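Local coordinates for protein argonaute (Aquifex aeolicus, PDB 1YVU), which uses short single-stranded DNA guides to bind complementary target RNA and cleave it, with magnesium as the preferred cation, at residues Thr20-Lys25 with Val83-Phe88; Lys160-Pro165 with Lys256-Tyr261; Asp550-Leu555 with Tyr589-Glu594. All blocks are in the same frame, centred on the assembly; numbering follows the deposited sequence.

In the fold
The three contacts follow one another along the chain and stay separate in space. Contact 1 lies in the N-terminal domain and contact 2 where linker L1 meets the PAZ domain, so both belong to the PAZ lobe; their centres are 42 Å apart. Contact 3 belongs to the PIWI lobe, with its centre 42 Å from that of contact 2, on the opposite side of the chain's centre, and 48 Å from that of contact 1. No two touch, the nearest atoms of contacts 2 and 3 being about 26 Å apart. All three lie away from the calcium ion held by Asp-502 and Asp-683, although contact 3 shares the RNase H fold that carries this site.

Contact 1 (Thr20-Lys25 with Val83-Phe88)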
loop_
_atom_site.group_PDB
_atom_site.type_symbol
_atom_site.label_atom_id
_atom_site.label_comp_id
_atom_site.label_asym_id
_atom_site.label_seq_id
_atom_site.Cartn_x
_atom_site.Cartn_y
_atom_site.Cartn_z
ATOM N N THR A 20 8.911 -11.349 37.766
ATOM C CA THR A 20 7.635 -11.060 38.438
ATOM C C THR A 20 6.810 -10.010 37.682
ATOM O O THR A 20 7.299 -8.909 37.369
ATOM C CB THR A 20 7.822 -10.609 39.918
ATOM O OG1 THR A 20 8.894 -11.350 40.526
ATOM C CG2 THR A 20 6.540 -10.876 40.708
ATOM N N PHE A 21 5.577 -10.420 37.351
ATOM C CA PHE A 21 4.565 -9.649 36.598
ATOM C C PHE A 21 3.202 -9.527 37.305
ATOM O O PHE A 21 2.651 -10.531 37.776
ATOM C CB PHE A 21 4.281 -10.320 35.232
ATOM C CG PHE A 21 5.233 -9.952 34.136
ATOM C CD1 PHE A 21 6.633 -9.956 34.334
ATOM C CD2 PHE A 21 4.735 -9.657 32.868
ATOM C CE1 PHE A 21 7.534 -9.681 33.284
ATOM C CE2 PHE A 21 5.621 -9.372 31.794
ATOM C CZ PHE A 21 7.028 -9.388 32.004
ATOM N N THR A 22 2.624 -8.324 37.257
ATOM C CA THR A 22 1.313 -8.047 37.836
ATOM C C THR A 22 0.183 -8.184 36.782
ATOM O O THR A 22 0.180 -7.509 35.747
ATOM C CB THR A 22 1.291 -6.646 38.488
ATOM O OG1 THR A 22 2.406 -6.530 39.377
ATOM C CG2 THR A 22 0.012 -6.434 39.296
ATOM N N VAL A 23 -0.758 -9.082 37.063
ATOM C CA VAL A 23 -1.893 -9.345 36.176
ATOM C C VAL A 23 -3.091 -8.455 36.527
ATOM O O VAL A 23 -3.326 -8.120 37.696
ATOM C CB VAL A 23 -2.334 -10.849 36.225
ATOM C CG1 VAL A 23 -3.298 -11.171 35.099
ATOM C CG2 VAL A 23 -1.128 -11.768 36.147
ATOM N N PHE A 24 -3.802 -8.043 35.474
ATOM C CA PHE A 24 -4.995 -7.203 35.546
ATOM C C PHE A 24 -6.071 -7.749 34.597
ATOM O O PHE A 24 -5.812 -7.887 33.408
ATOM C CB PHE A 24 -4.677 -5.732 35.204
ATOM C CG PHE A 24 -3.913 -4.995 36.280
ATOM C CD1 PHE A 24 -2.550 -4.720 36.127
ATOM C CD2 PHE A 24 -4.539 -4.633 37.488
ATOM C CE1 PHE A 24 -1.807 -4.092 37.176
ATOM C CE2 PHE A 24 -3.804 -4.005 38.549
ATOM C CZ PHE A 24 -2.441 -3.743 38.387
ATOM N N LYS A 25 -7.222 -8.137 35.127
ATOM C CA LYS A 25 -8.323 -8.626 34.282
ATOM C C LYS A 25 -9.531 -7.701 34.537
ATOM O O LYS A 25 -9.728 -7.264 35.694
ATOM C CB LYS A 25 -8.669 -10.090 34.610
ATOM C CG LYS A 25 -9.287 -10.868 33.434
ATOM C CD LYS A 25 -10.216 -11.991 33.905
ATOM C CE LYS A 25 -10.796 -12.770 32.733
ATOM N NZ LYS A 25 -11.802 -13.766 33.175
ATOM N N VAL A 83 -6.870 -7.717 40.271
ATOM C CA VAL A 83 -6.070 -8.979 40.425
ATOM C C VAL A 83 -4.586 -8.723 40.719
ATOM O O VAL A 83 -4.119 -7.572 40.668
ATOM C CB VAL A 83 -6.222 -10.064 39.233
ATOM C CG1 VAL A 83 -5.602 -11.456 39.621
ATOM C CG2 VAL A 83 -7.692 -10.282 38.866
ATOM N N GLY A 84 -3.891 -9.806 41.090
ATOM C CA GLY A 84 -2.472 -9.777 41.397
ATOM C C GLY A 84 -1.649 -10.824 40.646
ATOM O O GLY A 84 -2.175 -11.591 39.835
ATOM N N GLU A 85 -0.367 -10.869 41.016
ATOM C CA GLU A 85 0.733 -11.712 40.497
ATOM C C GLU A 85 0.673 -13.112 39.874
ATOM O O GLU A 85 -0.200 -13.933 40.171
ATOM C CB GLU A 85 1.862 -11.730 41.529
ATOM C CG GLU A 85 2.646 -10.441 41.584
ATOM C CD GLU A 85 3.098 -10.081 42.981
ATOM O OE1 GLU A 85 3.699 -10.949 43.661
ATOM O OE2 GLU A 85 2.852 -8.917 43.389
ATOM N N GLU A 86 1.700 -13.352 39.046
ATOM C CA GLU A 86 2.002 -14.588 38.304
ATOM C C GLU A 86 3.389 -14.393 37.648
ATOM O O GLU A 86 3.761 -13.278 37.292
ATOM C CB GLU A 86 0.941 -14.912 37.238
ATOM C CG GLU A 86 0.022 -16.090 37.597
ATOM C CD GLU A 86 -0.670 -16.690 36.379
ATOM O OE1 GLU A 86 -0.066 -17.600 35.773
ATOM O OE2 GLU A 86 -1.801 -16.264 36.026
ATOM N N GLU A 87 4.161 -15.476 37.543
ATOM C CA GLU A 87 5.511 -15.451 36.975
ATOM C C GLU A 87 5.558 -15.902 35.520
ATOM O O GLU A 87 5.115 -17.002 35.166
ATOM C CB GLU A 87 6.473 -16.279 37.828
ATOM C CG GLU A 87 6.536 -15.852 39.303
ATOM C CD GLU A 87 7.931 -15.463 39.754
ATOM O OE1 GLU A 87 8.810 -16.356 39.837
ATOM O OE2 GLU A 87 8.144 -14.266 40.045
ATOM N N PHE A 88 6.163 -15.038 34.709
ATOM C CA PHE A 88 6.327 -15.148 33.248
ATOM C C PHE A 88 7.246 -16.244 32.662
ATOM O O PHE A 88 8.448 -16.276 32.925
ATOM C CB PHE A 88 6.747 -13.746 32.755
ATOM C CG PHE A 88 7.003 -13.636 31.276
ATOM C CD1 PHE A 88 5.940 -13.586 30.362
ATOM C CD2 PHE A 88 8.320 -13.518 30.796
ATOM C CE1 PHE A 88 6.189 -13.417 28.987
ATOM C CE2 PHE A 88 8.579 -13.354 29.420
ATOM C CZ PHE A 88 7.514 -13.299 28.521
#
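Phe-21 and Phe-88 lie side by side and point the same way, their ring planes only 7° apart but slid so far that the rings barely overlap. What sits over the centre of the Phe-21 ring is CB of Phe-88, 4.1 Å from the ring centroid, a CH-pi contact. Beneath the rings the backbones pair: Phe-21 O accepts the N-H of Glu-86, with N to O 3.2 Å, nearly along the C=O axis, whereas the return bond from Phe-21 N to Glu-86 O is weak. Farther along, Val-23 uses its CG2 branch, anti to the carbonyl carbon, to reach CB of Glu-86 at 3.9 Å, while its own CB lies 3.7 Å from Gly-84 O. Val-83 sets its CB 3.8 Å from Val-23 O and turns CG2 toward Lys-25, 4.4 Å from its CB. Behind the pair stands strand 56-59, bonded through the backbones of Cys-59 and Phe-57 to Thr-22 and Phe-24, and Phe-91 meets the Phe-88 ring edge-to-face. Two bridges, the hydrogen-bonded pair Phe-21 with Glu-86 and the non-hydrogen-bonded pair Thr-20 with Glu-87, make this a short antiparallel two-stranded pairing within the N-terminal domain of argonaute.

Contact 2 (Lys160-Pro165 with Lys256-Tyr261)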
loop_
_atom_site.group_PDB
_atom_site.type_symbol
_atom_site.label_atom_id
_atom_site.label_comp_id
_atom_site.label_asym_id
_atom_site.label_seq_id
_atom_site.Cartn_x
_atom_site.Cartn_y
_atom_site.Cartn_z
ATOM N N LYS A 160 12.281 4.956 7.902
ATOM C CA LYS A 160 11.718 5.641 6.752
ATOM C C LYS A 160 11.723 7.147 7.021
ATOM O O LYS A 160 12.038 7.561 8.133
ATOM C CB LYS A 160 10.329 5.062 6.443
ATOM C CG LYS A 160 10.418 3.601 5.933
ATOM C CD LYS A 160 9.090 2.858 5.780
ATOM C CE LYS A 160 9.360 1.408 5.337
ATOM N NZ LYS A 160 8.137 0.602 5.088
ATOM N N PHE A 161 11.511 7.964 5.987
ATOM C CA PHE A 161 11.491 9.429 6.140
ATOM C C PHE A 161 10.154 10.044 5.812
ATOM O O PHE A 161 9.700 10.013 4.675
ATOM C CB PHE A 161 12.582 10.116 5.311
ATOM C CG PHE A 161 13.970 9.876 5.821
ATOM C CD1 PHE A 161 14.750 8.829 5.295
ATOM C CD2 PHE A 161 14.493 10.651 6.874
ATOM C CE1 PHE A 161 16.031 8.548 5.820
ATOM C CE2 PHE A 161 15.779 10.376 7.408
ATOM C CZ PHE A 161 16.547 9.318 6.879
ATOM N N ARG A 162 9.544 10.616 6.837
ATOM C CA ARG A 162 8.243 11.258 6.752
ATOM C C ARG A 162 8.469 12.682 6.283
ATOM O O ARG A 162 9.199 13.437 6.926
ATOM C CB ARG A 162 7.573 11.232 8.144
ATOM C CG ARG A 162 6.110 11.598 8.163
ATOM C CD ARG A 162 5.278 10.582 7.419
ATOM N NE ARG A 162 4.801 9.477 8.252
ATOM C CZ ARG A 162 4.171 8.394 7.787
ATOM N NH1 ARG A 162 3.939 8.243 6.481
ATOM N NH2 ARG A 162 3.722 7.479 8.644
ATOM N N ILE A 163 7.893 13.019 5.129
ATOM C CA ILE A 163 8.040 14.364 4.552
ATOM C C ILE A 163 6.994 15.262 5.191
ATOM O O ILE A 163 5.798 15.025 5.068
ATOM C CB ILE A 163 7.896 14.362 2.991
ATOM C CG1 ILE A 163 8.696 13.203 2.363
ATOM C CG2 ILE A 163 8.429 15.675 2.419
ATOM C CD1 ILE A 163 8.399 12.938 0.881
ATOM N N GLN A 164 7.457 16.274 5.913
ATOM C CA GLN A 164 6.568 17.176 6.625
ATOM C C GLN A 164 7.023 18.625 6.559
ATOM O O GLN A 164 8.220 18.867 6.548
ATOM C CB GLN A 164 6.500 16.754 8.103
ATOM C CG GLN A 164 5.475 15.666 8.418
ATOM C CD GLN A 164 5.473 15.251 9.860
ATOM O OE1 GLN A 164 5.904 15.983 10.744
ATOM N NE2 GLN A 164 4.972 14.064 10.111
ATOM N N PRO A 165 6.079 19.599 6.464
ATOM C CA PRO A 165 6.409 21.035 6.415
ATOM C C PRO A 165 6.675 21.569 7.826
ATOM O O PRO A 165 6.187 21.007 8.810
ATOM C CB PRO A 165 5.133 21.674 5.852
ATOM C CG PRO A 165 4.465 20.572 5.137
ATOM C CD PRO A 165 4.666 19.426 6.072
ATOM N N LYS A 256 0.582 18.215 11.567
ATOM C CA LYS A 256 1.555 18.541 10.549
ATOM C C LYS A 256 1.192 17.677 9.341
ATOM O O LYS A 256 0.824 16.521 9.516
ATOM C CB LYS A 256 2.971 18.229 11.049
ATOM C CG LYS A 256 3.770 19.449 11.573
ATOM C CD LYS A 256 5.237 19.037 11.872
ATOM C CE LYS A 256 6.217 20.210 12.063
ATOM N NZ LYS A 256 7.656 19.794 11.818
ATOM N N PRO A 257 1.136 18.269 8.129
ATOM C CA PRO A 257 0.814 17.539 6.892
ATOM C C PRO A 257 1.887 16.574 6.487
ATOM O O PRO A 257 3.049 16.761 6.813
ATOM C CB PRO A 257 0.696 18.644 5.857
ATOM C CG PRO A 257 0.131 19.753 6.663
ATOM C CD PRO A 257 0.971 19.718 7.905
ATOM N N VAL A 258 1.471 15.521 5.799
ATOM C CA VAL A 258 2.378 14.484 5.309
ATOM C C VAL A 258 2.361 14.572 3.757
ATOM O O VAL A 258 1.289 14.481 3.137
ATOM C CB VAL A 258 1.938 13.094 5.870
ATOM C CG1 VAL A 258 2.713 11.978 5.222
ATOM C CG2 VAL A 258 2.164 13.039 7.381
ATOM N N LEU A 259 3.543 14.788 3.159
ATOM C CA LEU A 259 3.691 14.966 1.705
ATOM C C LEU A 259 4.324 13.817 0.933
ATOM O O LEU A 259 5.183 13.116 1.474
ATOM C CB LEU A 259 4.523 16.219 1.425
ATOM C CG LEU A 259 4.298 17.495 2.244
ATOM C CD1 LEU A 259 5.386 18.510 1.916
ATOM C CD2 LEU A 259 2.894 18.065 1.988
ATOM N N THR A 260 3.902 13.669 -0.336
ATOM C CA THR A 260 4.396 12.655 -1.319
ATOM C C THR A 260 4.623 13.399 -2.660
ATOM O O THR A 260 4.361 14.605 -2.725
ATOM C CB THR A 260 3.388 11.438 -1.536
ATOM O OG1 THR A 260 3.037 10.870 -0.270
ATOM C CG2 THR A 260 4.021 10.301 -2.395
ATOM N N TYR A 261 5.044 12.656 -3.703
ATOM C CA TYR A 261 5.378 13.080 -5.095
ATOM C C TYR A 261 6.891 13.117 -5.276
ATOM O O TYR A 261 7.539 12.088 -5.421
ATOM C CB TYR A 261 4.824 14.460 -5.530
ATOM C CG TYR A 261 3.374 14.521 -5.980
ATOM C CD1 TYR A 261 2.593 15.657 -5.690
ATOM C CD2 TYR A 261 2.786 13.484 -6.751
ATOM C CE1 TYR A 261 1.244 15.773 -6.171
ATOM C CE2 TYR A 261 1.440 13.579 -7.239
ATOM C CZ TYR A 261 0.676 14.729 -6.944
ATOM O OH TYR A 261 -0.613 14.875 -7.442
#
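Ile-163 O receives the N-H of Leu-259 at 3.0 Å, an almost straight bond (171° at the hydrogen) whose donor is tilted 31° out of the carbonyl plane. CA of Val-258 adds a CA-H...O contact to the same oxygen, so two consecutive residues grip one carbonyl. A second CA-H...O contact runs the other way, from Gln-164 CA to Pro-257 O at 3.5 Å. Around this backbone core the side chains interlock. Ile-163 and Leu-259 cross at about a right angle; CB of Ile-163 points toward the other segment and both its branches meet Leu-259, CG2 lying 4.1 Å from Leu-259 CB and CD1 3.3 Å from Leu-259 O. CD1 of Leu-259 then reaches CG of Pro-165 at 3.9 Å. On the other flank the CD methylene of Arg-162 rests on CG1 of Val-258 at 3.7 Å, the chain bending at chi2 and chi3 before its guanidinium leaves for a salt bridge with Glu-140. The Gln-164 chain stays extended and crosses Lys-256 almost perpendicularly, its OE1 3.3 Å from CD of Lys-256. The contact thus joins the end of strand 153-165, in linker L1, to strand 255-257 and the residues that follow it, at the edge of the PAZ sheet; strand 134-147 flanks the first, strand 184-187 the second, and Leu-169 and Leu-172 of helix 169-175 press on Pro-257.

Contact 3 (Asp550-Leu555 with Tyr589-Glu594); sequences DVFSLL and YGYSLE
An apolar, largely aromatic contact fastens Phe-552 of helix 542-557 to Tyr-589, Tyr-591 and Leu-593, where helix 576-589 gives way to strand 592-599 in the PIWI domain. CE1 of Tyr-589 comes to 3.5 Å from CB of Phe-552, and the two rings meet obliquely, with planes at 34°. Tyr-591 approaches from another side: the rings run rim to rim, CE2 of Phe-552 lying in the plane of the Tyr-591 ring at its edge, 3.5 Å from CD2 of Tyr-591. At the outer end of Phe-552, CD1 of Leu-593 sits at the ring edge, 3.9 Å from CZ of Phe-552. The turn that lines up these partners is a Schellman motif, with Gly-590 as the C-prime residue at positive phi, and it belongs to a helix-to-strand connection of the RNase H fold. It brings CB of Tyr-589 over one face of Tyr-591, offset toward the rim. Replacing Tyr-589 by an alanine would probably open a gap beside CB of Phe-552 and leave that ring freer to shift, since the oblique ring partner would be gone. The hydroxyl of Tyr-591 is hydrogen-bonded to Phe-560 O, while CE2 of the same ring meets CB of Leu-555 at 4.2 Å.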
loop_
_atom_site.group_PDB
_atom_site.type_symbol
_atom_site.label_atom_id
_atom_site.label_comp_id
_atom_site.label_asym_id
_atom_site.label_seq_id
_atom_site.Cartn_x
_atom_site.Cartn_y
_atom_site.Cartn_z
ATOM N N ASP A 550 -21.289 -11.420 -5.951
ATOM C CA ASP A 550 -21.321 -10.934 -7.326
ATOM C C ASP A 550 -20.141 -11.549 -8.036
ATOM O O ASP A 550 -20.311 -12.118 -9.127
ATOM C CB ASP A 550 -21.236 -9.416 -7.402
ATOM C CG ASP A 550 -22.581 -8.747 -7.210
ATOM O OD1 ASP A 550 -23.195 -8.318 -8.199
ATOM O OD2 ASP A 550 -23.018 -8.623 -6.058
ATOM N N VAL A 551 -18.985 -11.542 -7.364
ATOM C CA VAL A 551 -17.756 -12.156 -7.878
ATOM C C VAL A 551 -17.994 -13.656 -8.177
ATOM O O VAL A 551 -17.629 -14.181 -9.241
ATOM C CB VAL A 551 -16.648 -11.986 -6.842
ATOM C CG1 VAL A 551 -15.435 -12.937 -7.081
ATOM C CG2 VAL A 551 -16.215 -10.549 -6.846
ATOM N N PHE A 552 -18.721 -14.299 -7.269
ATOM C CA PHE A 552 -19.053 -15.701 -7.400
ATOM C C PHE A 552 -20.069 -15.996 -8.476
ATOM O O PHE A 552 -19.858 -16.921 -9.248
ATOM C CB PHE A 552 -19.496 -16.236 -6.064
ATOM C CG PHE A 552 -18.358 -16.680 -5.211
ATOM C CD1 PHE A 552 -17.675 -15.769 -4.387
ATOM C CD2 PHE A 552 -17.939 -18.013 -5.255
ATOM C CE1 PHE A 552 -16.588 -16.182 -3.612
ATOM C CE2 PHE A 552 -16.850 -18.457 -4.488
ATOM C CZ PHE A 552 -16.167 -17.543 -3.658
ATOM N N SER A 553 -21.117 -15.163 -8.581
ATOM C CA SER A 553 -22.123 -15.342 -9.634
ATOM C C SER A 553 -21.514 -15.073 -11.006
ATOM O O SER A 553 -21.908 -15.706 -11.974
ATOM C CB SER A 553 -23.388 -14.510 -9.413
ATOM O OG SER A 553 -23.145 -13.123 -9.498
ATOM N N LEU A 554 -20.498 -14.211 -11.065
ATOM C CA LEU A 554 -19.803 -13.944 -12.325
ATOM C C LEU A 554 -18.991 -15.182 -12.727
ATOM O O LEU A 554 -18.986 -15.537 -13.901
ATOM C CB LEU A 554 -18.872 -12.719 -12.247
ATOM C CG LEU A 554 -18.136 -12.341 -13.561
ATOM C CD1 LEU A 554 -19.105 -12.109 -14.716
ATOM C CD2 LEU A 554 -17.257 -11.125 -13.380
ATOM N N LEU A 555 -18.368 -15.866 -11.758
ATOM C CA LEU A 555 -17.583 -17.069 -12.058
ATOM C C LEU A 555 -18.505 -18.143 -12.583
ATOM O O LEU A 555 -18.179 -18.830 -13.545
ATOM C CB LEU A 555 -16.821 -17.578 -10.836
ATOM C CG LEU A 555 -15.564 -16.761 -10.492
ATOM C CD1 LEU A 555 -15.140 -17.001 -9.072
ATOM C CD2 LEU A 555 -14.425 -17.090 -11.434
ATOM N N TYR A 589 -21.185 -22.627 -3.900
ATOM C CA TYR A 589 -20.992 -22.932 -5.328
ATOM C C TYR A 589 -20.128 -24.157 -5.554
ATOM O O TYR A 589 -19.857 -24.535 -6.708
ATOM C CB TYR A 589 -20.344 -21.766 -6.061
ATOM C CG TYR A 589 -21.203 -20.552 -6.247
ATOM C CD1 TYR A 589 -21.381 -19.644 -5.197
ATOM C CD2 TYR A 589 -21.808 -20.265 -7.486
ATOM C CE1 TYR A 589 -22.146 -18.460 -5.364
ATOM C CE2 TYR A 589 -22.572 -19.074 -7.667
ATOM C CZ TYR A 589 -22.731 -18.178 -6.595
ATOM O OH TYR A 589 -23.438 -17.002 -6.721
ATOM N N GLY A 590 -19.642 -24.710 -4.445
ATOM C CA GLY A 590 -18.812 -25.898 -4.455
ATOM C C GLY A 590 -17.450 -25.709 -5.083
ATOM O O GLY A 590 -17.055 -26.542 -5.887
ATOM N N TYR A 591 -16.767 -24.603 -4.767
ATOM C CA TYR A 591 -15.412 -24.316 -5.296
ATOM C C TYR A 591 -14.286 -24.604 -4.269
ATOM O O TYR A 591 -14.516 -24.516 -3.052
ATOM C CB TYR A 591 -15.268 -22.832 -5.743
ATOM C CG TYR A 591 -16.133 -22.352 -6.896
ATOM C CD1 TYR A 591 -16.442 -23.198 -7.990
ATOM C CD2 TYR A 591 -16.671 -21.038 -6.886
ATOM C CE1 TYR A 591 -17.285 -22.753 -9.052
ATOM C CE2 TYR A 591 -17.524 -20.563 -7.947
ATOM C CZ TYR A 591 -17.828 -21.436 -9.024
ATOM O OH TYR A 591 -18.697 -21.036 -10.030
ATOM N N SER A 592 -13.093 -24.961 -4.768
ATOM C CA SER A 592 -11.916 -25.176 -3.909
ATOM C C SER A 592 -11.164 -23.813 -3.877
ATOM O O SER A 592 -10.539 -23.381 -4.856
ATOM C CB SER A 592 -11.030 -26.337 -4.414
ATOM O OG SER A 592 -9.968 -26.625 -3.509
ATOM N N LEU A 593 -11.338 -23.114 -2.756
ATOM C CA LEU A 593 -10.762 -21.810 -2.523
ATOM C C LEU A 593 -9.382 -21.738 -1.912
ATOM O O LEU A 593 -9.026 -22.527 -1.030
ATOM C CB LEU A 593 -11.685 -21.003 -1.641
ATOM C CG LEU A 593 -12.461 -19.853 -2.282
ATOM C CD1 LEU A 593 -13.419 -20.327 -3.351
ATOM C CD2 LEU A 593 -13.235 -19.187 -1.180
ATOM N N GLU A 594 -8.623 -20.760 -2.412
ATOM C CA GLU A 594 -7.274 -20.413 -1.973
ATOM C C GLU A 594 -7.327 -18.892 -1.852
ATOM O O GLU A 594 -7.610 -18.191 -2.836
ATOM C CB GLU A 594 -6.212 -20.765 -3.014
ATOM C CG GLU A 594 -6.180 -22.188 -3.532
ATOM C CD GLU A 594 -5.496 -23.198 -2.612
ATOM O OE1 GLU A 594 -4.450 -22.875 -1.992
ATOM O OE2 GLU A 594 -5.990 -24.351 -2.561
#